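Local coordinates for protein branched-chain amino acid aminotransferase (Thermoproteus uzoniensis, PDB 5CE8) that probably catalyses the reversible, pyridoxal-5'-phosphate-dependent transfer of the amino group of leucine, isoleucine or valine to 2-oxoglutarate, at residues A[61-64]-A[65-68]; A[223-226]-A[227-231]; A[78-81]-A[82-86]; A[88-91]-A[92-96]. One frame throughout, in Å; residues are numbered along the deposited sequence.

Contact 1 (A[61-64]-A[65-68]). With PLP (pyridoxal-5'-phosphate), chain D.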
loop_
_atom_site.group_PDB
_atom_site.type_symbol
_atom_site.label_atom_id
_atom_site.label_comp_id
_atom_site.label_asym_id
_atom_site.label_seq_id
_atom_site.Cartn_x
_atom_site.Cartn_y
_atom_site.Cartn_z
ATOM N N ARG A 61 -6.031 6.066 -37.903
ATOM C CA ARG A 61 -6.946 5.019 -37.495
ATOM C C ARG A 61 -6.568 4.387 -36.179
ATOM O O ARG A 61 -7.436 4.013 -35.416
ATOM C CB ARG A 61 -7.061 3.941 -38.593
ATOM C CG ARG A 61 -8.155 2.877 -38.407
ATOM C CD ARG A 61 -9.572 3.462 -38.523
ATOM N NE ARG A 61 -9.808 4.053 -39.852
ATOM C CZ ARG A 61 -10.444 3.453 -40.868
ATOM N NH1 ARG A 61 -10.975 2.229 -40.728
ATOM N NH2 ARG A 61 -10.573 4.096 -42.034
ATOM N N ASP A 62 -5.286 4.237 -35.881
ATOM C CA ASP A 62 -4.936 3.686 -34.588
ATOM C C ASP A 62 -5.421 4.682 -33.466
ATOM O O ASP A 62 -5.841 4.243 -32.414
ATOM C CB ASP A 62 -3.441 3.450 -34.484
ATOM C CG ASP A 62 -2.947 2.281 -35.345
ATOM O OD1 ASP A 62 -3.579 1.243 -35.462
ATOM O OD2 ASP A 62 -1.855 2.358 -35.833
ATOM N N HIS A 63 -5.298 6.012 -33.690
ATOM C CA HIS A 63 -5.712 7.004 -32.720
ATOM C C HIS A 63 -7.198 7.027 -32.534
ATOM O O HIS A 63 -7.673 7.169 -31.415
ATOM C CB HIS A 63 -5.167 8.392 -33.062
ATOM C CG HIS A 63 -3.740 8.567 -32.643
ATOM N ND1 HIS A 63 -3.405 8.945 -31.356
ATOM C CD2 HIS A 63 -2.564 8.373 -33.305
ATOM C CE1 HIS A 63 -2.084 9.041 -31.260
ATOM N NE2 HIS A 63 -1.549 8.665 -32.409
ATOM N N MET A 64 -7.927 7.002 -33.647
ATOM C CA MET A 64 -9.341 6.898 -33.533
ATOM C C MET A 64 -9.833 5.586 -32.939
ATOM O O MET A 64 -10.802 5.600 -32.167
ATOM C CB MET A 64 -10.020 7.200 -34.829
ATOM C CG MET A 64 -9.756 8.699 -35.305
ATOM S SD MET A 64 -10.143 9.871 -33.994
ATOM C CE MET A 64 -9.941 11.387 -34.919
ATOM N N GLU A 65 -9.220 4.460 -33.255
ATOM C CA GLU A 65 -9.597 3.213 -32.565
ATOM C C GLU A 65 -9.412 3.355 -31.055
ATOM O O GLU A 65 -10.219 2.907 -30.278
ATOM C CB GLU A 65 -8.847 2.046 -33.195
ATOM C CG GLU A 65 -9.432 1.770 -34.603
ATOM C CD GLU A 65 -8.951 0.494 -35.283
ATOM O OE1 GLU A 65 -8.058 -0.194 -34.707
ATOM O OE2 GLU A 65 -9.496 0.150 -36.404
ATOM N N ARG A 66 -8.317 4.004 -30.643
ATOM C CA ARG A 66 -8.009 4.148 -29.234
ATOM C C ARG A 66 -8.990 5.133 -28.541
ATOM O O ARG A 66 -9.361 4.868 -27.395
ATOM C CB ARG A 66 -6.527 4.590 -28.959
ATOM C CG ARG A 66 -6.236 4.637 -27.523
ATOM C CD ARG A 66 -4.805 5.019 -27.193
ATOM N NE ARG A 66 -4.483 6.385 -27.567
ATOM C CZ ARG A 66 -3.236 6.904 -27.545
ATOM N NH1 ARG A 66 -2.214 6.172 -27.153
ATOM N NH2 ARG A 66 -3.017 8.179 -27.880
ATOM N N LEU A 67 -9.413 6.210 -29.226
ATOM C CA LEU A 67 -10.502 7.087 -28.676
ATOM C C LEU A 67 -11.730 6.278 -28.219
ATOM O O LEU A 67 -12.334 6.536 -27.136
ATOM C CB LEU A 67 -10.981 8.127 -29.731
ATOM C CG LEU A 67 -11.780 9.364 -29.251
ATOM C CD1 LEU A 67 -10.886 10.446 -28.575
ATOM C CD2 LEU A 67 -12.612 9.999 -30.308
ATOM N N LEU A 68 -12.207 5.481 -29.159
ATOM C CA LEU A 68 -13.306 4.553 -28.969
ATOM C C LEU A 68 -13.065 3.534 -27.803
ATOM O O LEU A 68 -14.013 3.247 -27.054
ATOM C CB LEU A 68 -13.553 3.790 -30.268
ATOM C CG LEU A 68 -14.641 4.328 -31.200
ATOM C CD1 LEU A 68 -14.703 5.820 -31.126
ATOM C CD2 LEU A 68 -14.452 3.829 -32.609
HETATM N N1 PLP D . 1.238 9.179 -21.539
HETATM C C2 PLP D . 0.062 9.687 -21.183
HETATM C C2A PLP D . -0.308 9.832 -19.738
HETATM C C3 PLP D . -0.859 10.210 -22.183
HETATM O O3 PLP D . -2.042 10.826 -21.785
HETATM C C4 PLP D . -0.470 10.105 -23.616
HETATM C C4A PLP D . -1.352 10.593 -24.747
HETATM C C5 PLP D . 0.859 9.481 -23.879
HETATM C C6 PLP D . 1.639 9.054 -22.769
HETATM C C5A PLP D . 1.482 9.336 -25.238
HETATM O O4P PLP D . 0.667 8.649 -26.118
HETATM P P PLP D . 0.879 8.854 -27.667
HETATM O O1P PLP D . 0.718 10.370 -28.030
HETATM O O2P PLP D . 2.146 8.197 -28.009
HETATM O O3P PLP D . -0.265 8.195 -28.386
#
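H63 and R66 sit three residues apart in the regular helix 60-74, where E65, R66 and L67 give their amide N-H groups to the carbonyl oxygens of R61, D62 and H63, and L68 N bonds weakly to M64 O. The two side chains run alongside each other in the same direction, the imidazole ring perpendicular to the guanidinium plane and H63 ND1 3.6 Å from R66 NH2. With CG of R66 swung opposite the amide nitrogen (chi1 -176°), the chain stays extended until a bend at chi3, which delivers the guanidinium edge-on to the cofactor phosphate. There NH2 of R66 bonds to O3P of PLP at 2.8 Å, while NH1 of R66 makes a weak bond to the same O3P at 3.1 Å. H63 presents CE1, 3.5 Å from PLP O3P. One helical turn back, CG of R61 packs against OE2 of E65 at 3.6 Å, their charged ends staying apart; R61 pairs instead with E83. E44 holds both H63 and R66, in a salt bridge with R66 NE and a hydrogen bond with H63 ND1. The arginine thus spans carboxylate and phosphate, which fixes its guanidinium rotation and would be expected to offset part of the phosphate's negative charge.

Contact 2 (A[223-226]-A[227-231]). With PLP (pyridoxal-5'-phosphate), chain D.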
loop_
_atom_site.group_PDB
_atom_site.type_symbol
_atom_site.label_atom_id
_atom_site.label_comp_id
_atom_site.label_asym_id
_atom_site.label_seq_id
_atom_site.Cartn_x
_atom_site.Cartn_y
_atom_site.Cartn_z
ATOM N N ILE A 223 0.944 5.206 -28.619
ATOM C CA ILE A 223 1.145 4.860 -29.994
ATOM C C ILE A 223 2.551 5.275 -30.451
ATOM O O ILE A 223 3.098 4.627 -31.321
ATOM C CB ILE A 223 0.055 5.473 -30.860
ATOM C CG1 ILE A 223 -1.189 4.630 -30.605
ATOM C CG2 ILE A 223 0.416 5.429 -32.359
ATOM C CD1 ILE A 223 -2.503 5.127 -31.109
ATOM N N THR A 224 3.122 6.329 -29.896
ATOM C CA THR A 224 4.521 6.596 -30.119
ATOM C C THR A 224 5.371 5.486 -29.481
ATOM O O THR A 224 6.334 4.999 -30.106
ATOM C CB THR A 224 4.905 8.001 -29.593
ATOM O OG1 THR A 224 3.993 8.982 -30.168
ATOM C CG2 THR A 224 6.303 8.330 -30.034
ATOM N N ARG A 225 4.950 5.075 -28.301
ATOM C CA ARG A 225 5.560 3.916 -27.575
ATOM C C ARG A 225 5.523 2.676 -28.444
ATOM O O ARG A 225 6.571 2.002 -28.615
ATOM C CB ARG A 225 4.901 3.753 -26.225
ATOM C CG ARG A 225 5.290 2.473 -25.441
ATOM C CD ARG A 225 4.388 2.344 -24.274
ATOM N NE ARG A 225 4.806 1.251 -23.382
ATOM C CZ ARG A 225 4.489 -0.018 -23.523
ATOM N NH1 ARG A 225 3.709 -0.449 -24.528
ATOM N NH2 ARG A 225 5.026 -0.870 -22.675
ATOM N N GLU A 226 4.341 2.391 -29.032
ATOM C CA GLU A 226 4.175 1.266 -29.846
ATOM C C GLU A 226 5.074 1.394 -31.087
ATOM O O GLU A 226 5.812 0.443 -31.464
ATOM C CB GLU A 226 2.721 1.094 -30.251
ATOM C CG GLU A 226 2.382 -0.253 -30.891
ATOM C CD GLU A 226 0.949 -0.334 -31.372
ATOM O OE1 GLU A 226 -0.008 -0.092 -30.552
ATOM O OE2 GLU A 226 0.764 -0.667 -32.543
ATOM N N THR A 227 5.078 2.558 -31.716
ATOM C CA THR A 227 6.037 2.763 -32.842
ATOM C C THR A 227 7.498 2.462 -32.462
ATOM O O THR A 227 8.231 1.782 -33.241
ATOM C CB THR A 227 5.828 4.199 -33.410
ATOM O OG1 THR A 227 4.424 4.305 -33.735
ATOM C CG2 THR A 227 6.630 4.457 -34.540
ATOM N N VAL A 228 7.936 3.053 -31.354
ATOM C CA VAL A 228 9.285 2.838 -30.844
ATOM C C VAL A 228 9.560 1.316 -30.687
ATOM O O VAL A 228 10.678 0.813 -31.038
ATOM C CB VAL A 228 9.526 3.602 -29.565
ATOM C CG1 VAL A 228 10.769 3.126 -28.788
ATOM C CG2 VAL A 228 9.690 5.125 -29.875
ATOM N N ILE A 229 8.539 0.585 -30.226
ATOM C CA ILE A 229 8.749 -0.847 -29.997
ATOM C C ILE A 229 8.959 -1.489 -31.417
ATOM O O ILE A 229 9.880 -2.228 -31.586
ATOM C CB ILE A 229 7.644 -1.466 -29.091
ATOM C CG1 ILE A 229 7.848 -1.058 -27.669
ATOM C CG2 ILE A 229 7.594 -2.960 -29.244
ATOM C CD1 ILE A 229 6.613 -1.169 -26.789
ATOM N N SER A 230 8.152 -1.161 -32.437
ATOM C CA SER A 230 8.378 -1.662 -33.831
ATOM C C SER A 230 9.724 -1.263 -34.372
ATOM O O SER A 230 10.445 -2.051 -35.024
ATOM C CB SER A 230 7.310 -1.049 -34.694
ATOM O OG SER A 230 6.047 -1.576 -34.238
ATOM N N ILE A 231 10.107 -0.015 -34.121
ATOM C CA ILE A 231 11.413 0.464 -34.641
ATOM C C ILE A 231 12.492 -0.369 -33.954
ATOM O O ILE A 231 13.425 -0.834 -34.632
ATOM C CB ILE A 231 11.622 1.954 -34.322
ATOM C CG1 ILE A 231 10.792 2.828 -35.306
ATOM C CG2 ILE A 231 13.065 2.348 -34.382
ATOM C CD1 ILE A 231 10.607 4.215 -34.739
HETATM N N1 PLP D . 1.238 9.179 -21.539
HETATM C C2 PLP D . 0.062 9.687 -21.183
HETATM C C2A PLP D . -0.308 9.832 -19.738
HETATM C C3 PLP D . -0.859 10.210 -22.183
HETATM O O3 PLP D . -2.042 10.826 -21.785
HETATM C C4 PLP D . -0.470 10.105 -23.616
HETATM C C4A PLP D . -1.352 10.593 -24.747
HETATM C C5 PLP D . 0.859 9.481 -23.879
HETATM C C6 PLP D . 1.639 9.054 -22.769
HETATM C C5A PLP D . 1.482 9.336 -25.238
HETATM O O4P PLP D . 0.667 8.649 -26.118
HETATM P P PLP D . 0.879 8.854 -27.667
HETATM O O1P PLP D . 0.718 10.370 -28.030
HETATM O O2P PLP D . 2.146 8.197 -28.009
HETATM O O3P PLP D . -0.265 8.195 -28.386
HETATM O O HOH W 1 3.435 -0.222 -34.045
HETATM O O HOH W 2 4.978 -2.105 -31.182
#
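T227 turns its hydroxyl back beside its own backbone nitrogen (chi1 -54°), where OG1 meets the carbonyl of I223, and the same torsion in T224 (chi1 -53°) aims OG1 at the phosphate of PLP. I223 O is therefore gripped twice by one residue, by T227 OG1 at 2.8 Å and by T227 N at 2.9 Å, the amide approaching from above the carbonyl plane. T227 OG1 is also bonded to R59. At the first turn of helix 223-235 the amides of I223 and T224 point outward to the cofactor: I223 N donates to PLP O3P, and T224 N to PLP O2P at 2.8 Å. T224 OG1 adds a second bond to PLP O2P at 2.9 Å, so that oxygen is clasped by backbone and side chain together. This is a phosphate bound at a helix N-terminus, where the helix dipole would be expected to stabilise its charge. Farther along, the extended R225 runs beside I229, whose CD1 lies over one guanidinium face, 3.8 Å from R225 NH1; the charge itself pairs with E241. Two waters link E226 to S230: one joins E226 OE2 to S230 OG, the other E226 O to S230 OG, and E226 also forms a salt bridge with R59. The helix is the crossover of a beta-alpha-beta unit between the parallel strands 209-212 and 239-241, with R225 and V228 packed on strand 201-206, V228 and I231 on helix 279-292, and I223 against helix 60-74.

Contact 3 (A[78-81]-A[82-86])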
loop_
_atom_site.group_PDB
_atom_site.type_symbol
_atom_site.label_atom_id
_atom_site.label_comp_id
_atom_site.label_asym_id
_atom_site.label_seq_id
_atom_site.Cartn_x
_atom_site.Cartn_y
_atom_site.Cartn_z
ATOM N N VAL A 78 -19.908 6.905 -27.770
ATOM C CA VAL A 78 -19.444 7.710 -28.917
ATOM C C VAL A 78 -20.167 7.223 -30.169
ATOM O O VAL A 78 -19.926 6.132 -30.633
ATOM C CB VAL A 78 -17.925 7.644 -29.043
ATOM C CG1 VAL A 78 -17.455 8.396 -30.285
ATOM C CG2 VAL A 78 -17.286 8.251 -27.806
ATOM N N PRO A 79 -21.067 8.040 -30.751
ATOM C CA PRO A 79 -21.861 7.494 -31.841
ATOM C C PRO A 79 -21.203 7.546 -33.210
ATOM O O PRO A 79 -21.871 7.770 -34.187
ATOM C CB PRO A 79 -23.120 8.379 -31.802
ATOM C CG PRO A 79 -22.630 9.695 -31.300
ATOM C CD PRO A 79 -21.529 9.377 -30.339
ATOM N N TYR A 80 -19.908 7.378 -33.286
ATOM C CA TYR A 80 -19.178 7.406 -34.542
ATOM C C TYR A 80 -18.199 6.284 -34.599
ATOM O O TYR A 80 -17.598 5.916 -33.587
ATOM C CB TYR A 80 -18.383 8.678 -34.639
ATOM C CG TYR A 80 -19.212 9.915 -34.773
ATOM C CD1 TYR A 80 -19.830 10.232 -35.998
ATOM C CD2 TYR A 80 -19.427 10.767 -33.675
ATOM C CE1 TYR A 80 -20.582 11.399 -36.120
ATOM C CE2 TYR A 80 -20.183 11.905 -33.794
ATOM C CZ TYR A 80 -20.756 12.232 -35.011
ATOM O OH TYR A 80 -21.545 13.375 -35.126
ATOM N N THR A 81 -17.920 5.798 -35.794
ATOM C CA THR A 81 -16.880 4.757 -35.890
ATOM C C THR A 81 -15.513 5.427 -36.067
ATOM O O THR A 81 -15.356 6.642 -36.322
ATOM C CB THR A 81 -17.171 3.861 -37.066
ATOM O OG1 THR A 81 -17.126 4.707 -38.223
ATOM C CG2 THR A 81 -18.523 3.241 -36.919
ATOM N N ALA A 82 -14.513 4.596 -35.956
ATOM C CA ALA A 82 -13.131 4.993 -36.175
ATOM C C ALA A 82 -12.973 5.604 -37.541
ATOM O O ALA A 82 -12.269 6.592 -37.735
ATOM C CB ALA A 82 -12.262 3.762 -36.083
ATOM N N GLU A 83 -13.647 4.971 -38.492
ATOM C CA GLU A 83 -13.541 5.279 -39.895
ATOM C C GLU A 83 -14.149 6.634 -40.145
ATOM O O GLU A 83 -13.490 7.491 -40.698
ATOM C CB GLU A 83 -14.207 4.130 -40.709
ATOM C CG GLU A 83 -14.847 4.509 -42.049
ATOM C CD GLU A 83 -14.257 3.726 -43.186
ATOM O OE1 GLU A 83 -14.957 2.846 -43.734
ATOM O OE2 GLU A 83 -13.076 4.011 -43.463
ATOM N N GLU A 84 -15.371 6.859 -39.643
ATOM C CA GLU A 84 -15.982 8.159 -39.651
ATOM C C GLU A 84 -15.096 9.291 -39.076
ATOM O O GLU A 84 -14.977 10.460 -39.629
ATOM C CB GLU A 84 -17.297 8.070 -38.881
ATOM C CG GLU A 84 -18.399 7.442 -39.752
ATOM C CD GLU A 84 -19.715 7.169 -39.019
ATOM O OE1 GLU A 84 -20.758 7.140 -39.684
ATOM O OE2 GLU A 84 -19.727 6.976 -37.802
ATOM N N LEU A 85 -14.545 9.007 -37.903
ATOM C CA LEU A 85 -13.733 10.040 -37.263
ATOM C C LEU A 85 -12.508 10.285 -38.049
ATOM O O LEU A 85 -12.074 11.455 -38.198
ATOM C CB LEU A 85 -13.410 9.642 -35.805
ATOM C CG LEU A 85 -14.667 9.550 -34.957
ATOM C CD1 LEU A 85 -14.313 8.835 -33.660
ATOM C CD2 LEU A 85 -15.323 10.904 -34.736
ATOM N N SER A 86 -11.891 9.225 -38.566
ATOM C CA SER A 86 -10.720 9.356 -39.457
ATOM C C SER A 86 -10.994 10.290 -40.661
ATOM O O SER A 86 -10.197 11.279 -40.991
ATOM C CB SER A 86 -10.180 7.937 -39.865
ATOM O OG SER A 86 -9.715 7.163 -38.705
#
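T81 and E84 bond to each other in both directions at the start of helix 82-95. The backbone N of T81 donates to OE2 of E84 at 2.9 Å along a fairly straight line (162°), meeting that oxygen on its anti side and somewhat out of the carboxylate plane. In return E84 N donates to OG1 of T81 at 3.1 Å. A chi1 of 62° holds this hydroxyl between the threonine's own amide and carbonyl, facing the first turn of the helix, while the E84 side chain reaches back extended beyond CG. The same OE2 of E84 comes to the edge of the Y80 ring, 3.7 Å from CD1, with ring and carboxylate planes steeply inclined. Together these reciprocal bonds make a capping box with T81 as the N-cap: one of the amides left without a helical acceptor is satisfied by a side chain, and the glutamate fixes the residue that caps it. Behind the box, L85 N bonds to T81 O at 3.0 Å, and the CD2 branch of L85 packs on CB of Y80 at 3.8 Å, the two side chains crossing at about a right angle. Farther out, Y80 makes an edge-to-face contact with W16 and, like L85, rests on V126 of strand 125-132. On the side of helix 60-74, A82 touches R61 and L85 packs against M64.

Contact 4 (A[88-91]-A[92-96])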
loop_
_atom_site.group_PDB
_atom_site.type_symbol
_atom_site.label_atom_id
_atom_site.label_comp_id
_atom_site.label_asym_id
_atom_site.label_seq_id
_atom_site.Cartn_x
_atom_site.Cartn_y
_atom_site.Cartn_z
ATOM N N ALA A 88 -13.424 12.533 -40.915
ATOM C CA ALA A 88 -13.704 13.835 -40.334
ATOM C C ALA A 88 -12.443 14.606 -40.073
ATOM O O ALA A 88 -12.392 15.790 -40.328
ATOM C CB ALA A 88 -14.490 13.732 -39.029
ATOM N N VAL A 89 -11.401 13.952 -39.591
ATOM C CA VAL A 89 -10.105 14.640 -39.543
ATOM C C VAL A 89 -9.615 15.182 -40.867
ATOM O O VAL A 89 -9.135 16.327 -40.966
ATOM C CB VAL A 89 -8.973 13.727 -39.020
ATOM C CG1 VAL A 89 -7.646 14.359 -39.263
ATOM C CG2 VAL A 89 -9.127 13.423 -37.529
ATOM N N VAL A 90 -9.578 14.288 -41.852
ATOM C CA VAL A 90 -9.102 14.612 -43.180
ATOM C C VAL A 90 -9.845 15.813 -43.804
ATOM O O VAL A 90 -9.174 16.702 -44.392
ATOM C CB VAL A 90 -9.079 13.338 -44.085
ATOM C CG1 VAL A 90 -9.135 13.664 -45.559
ATOM C CG2 VAL A 90 -7.865 12.526 -43.750
ATOM N N GLU A 91 -11.152 15.910 -43.565
ATOM C CA GLU A 91 -11.947 17.060 -43.994
ATOM C C GLU A 91 -11.667 18.278 -43.222
ATOM O O GLU A 91 -11.682 19.338 -43.795
ATOM C CB GLU A 91 -13.432 16.777 -43.884
ATOM C CG GLU A 91 -13.909 15.704 -44.866
ATOM C CD GLU A 91 -15.078 14.899 -44.310
ATOM O OE1 GLU A 91 -15.651 15.348 -43.303
ATOM O OE2 GLU A 91 -15.432 13.809 -44.843
ATOM N N THR A 92 -11.410 18.174 -41.920
ATOM C CA THR A 92 -11.064 19.388 -41.141
ATOM C C THR A 92 -9.741 20.009 -41.588
ATOM O O THR A 92 -9.613 21.270 -41.709
ATOM C CB THR A 92 -10.970 19.076 -39.632
ATOM O OG1 THR A 92 -12.149 18.389 -39.281
ATOM C CG2 THR A 92 -10.813 20.324 -38.761
ATOM N N VAL A 93 -8.750 19.145 -41.818
ATOM C CA VAL A 93 -7.511 19.638 -42.336
ATOM C C VAL A 93 -7.761 20.325 -43.700
ATOM O O VAL A 93 -7.310 21.490 -43.919
ATOM C CB VAL A 93 -6.437 18.524 -42.371
ATOM C CG1 VAL A 93 -5.153 19.064 -42.878
ATOM C CG2 VAL A 93 -6.226 17.891 -40.955
ATOM N N ARG A 94 -8.464 19.623 -44.584
ATOM C CA ARG A 94 -8.724 20.143 -45.934
ATOM C C ARG A 94 -9.490 21.471 -45.930
ATOM O O ARG A 94 -9.087 22.445 -46.596
ATOM C CB ARG A 94 -9.517 19.130 -46.733
ATOM C CG ARG A 94 -8.694 18.080 -47.371
ATOM C CD ARG A 94 -9.543 17.405 -48.397
ATOM N NE ARG A 94 -8.834 16.258 -48.880
ATOM C CZ ARG A 94 -9.322 15.030 -49.036
ATOM N NH1 ARG A 94 -10.611 14.718 -48.766
ATOM N NH2 ARG A 94 -8.485 14.104 -49.487
ATOM N N ALA A 95 -10.546 21.527 -45.119
ATOM C CA ALA A 95 -11.300 22.754 -44.912
ATOM C C ALA A 95 -10.434 23.924 -44.603
ATOM O O ALA A 95 -10.662 25.021 -45.119
ATOM C CB ALA A 95 -12.347 22.596 -43.823
ATOM N N ASN A 96 -9.424 23.730 -43.769
ATOM C CA ASN A 96 -8.540 24.827 -43.390
ATOM C C ASN A 96 -7.367 25.173 -44.357
ATOM O O ASN A 96 -6.598 26.080 -44.097
ATOM C CB ASN A 96 -8.011 24.472 -42.035
ATOM C CG ASN A 96 -9.086 24.567 -40.979
ATOM O OD1 ASN A 96 -9.434 25.695 -40.588
ATOM N ND2 ASN A 96 -9.640 23.420 -40.527
#
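T92 binds A88 O twice, through its amide N at 3.0 Å and through OG1 at 2.8 Å. The two donors arrive from opposite faces of the carbonyl plane, and a chi1 of -50°, placing OG1 beside the threonine's own nitrogen, makes the double grip possible. V93 follows with an almost straight amide bond to V89 O (171°), and its CG2 lies 4.2 Å from CG1 of V89, the two side chains pointing the same way. R94 bonds through N to V90 O and then runs extended alongside V90, so that CG1 of V90 covers one face of the guanidinium, 3.7 Å from R94 NH1, near the rim of the group. A95 N bonds to E91 O at 2.8 Å. N96 gives its backbone N to T92 O at 3.2 Å, while its OD1 accepts from the amide of K14. Residues 88-95 belong to the last turns of helix 82-95, which leans with V89 on L60 and M64 of helix 60-74, with A88 and T92 on W16 of strand 14-17, and with T92 and A95 on L21 of strand 20-23.

How the contacts relate
Contacts 1 and 2 meet at the cofactor: R66 of one and the helix start at I223 and T224 of the other hold the PLP phosphate, and R66 NH1 comes within 3.6 Å of I223 N, although their centres lie 15 Å apart. Contacts 3 and 4 are the start and end of helix 82-95, their centres 14 Å apart, and both pack against contact 1 on helix 60-74. R61 NH2 reaches E83 OE2 at 2.9 Å in a salt bridge to contact 3, and M64 CE touches V89 CG2 of contact 4 at 3.4 Å. Contacts 3 and 4 do not touch contact 2, their nearest atoms lying about 11 and 12 Å from it, and the side chain of V89 is about 14 Å from PLP.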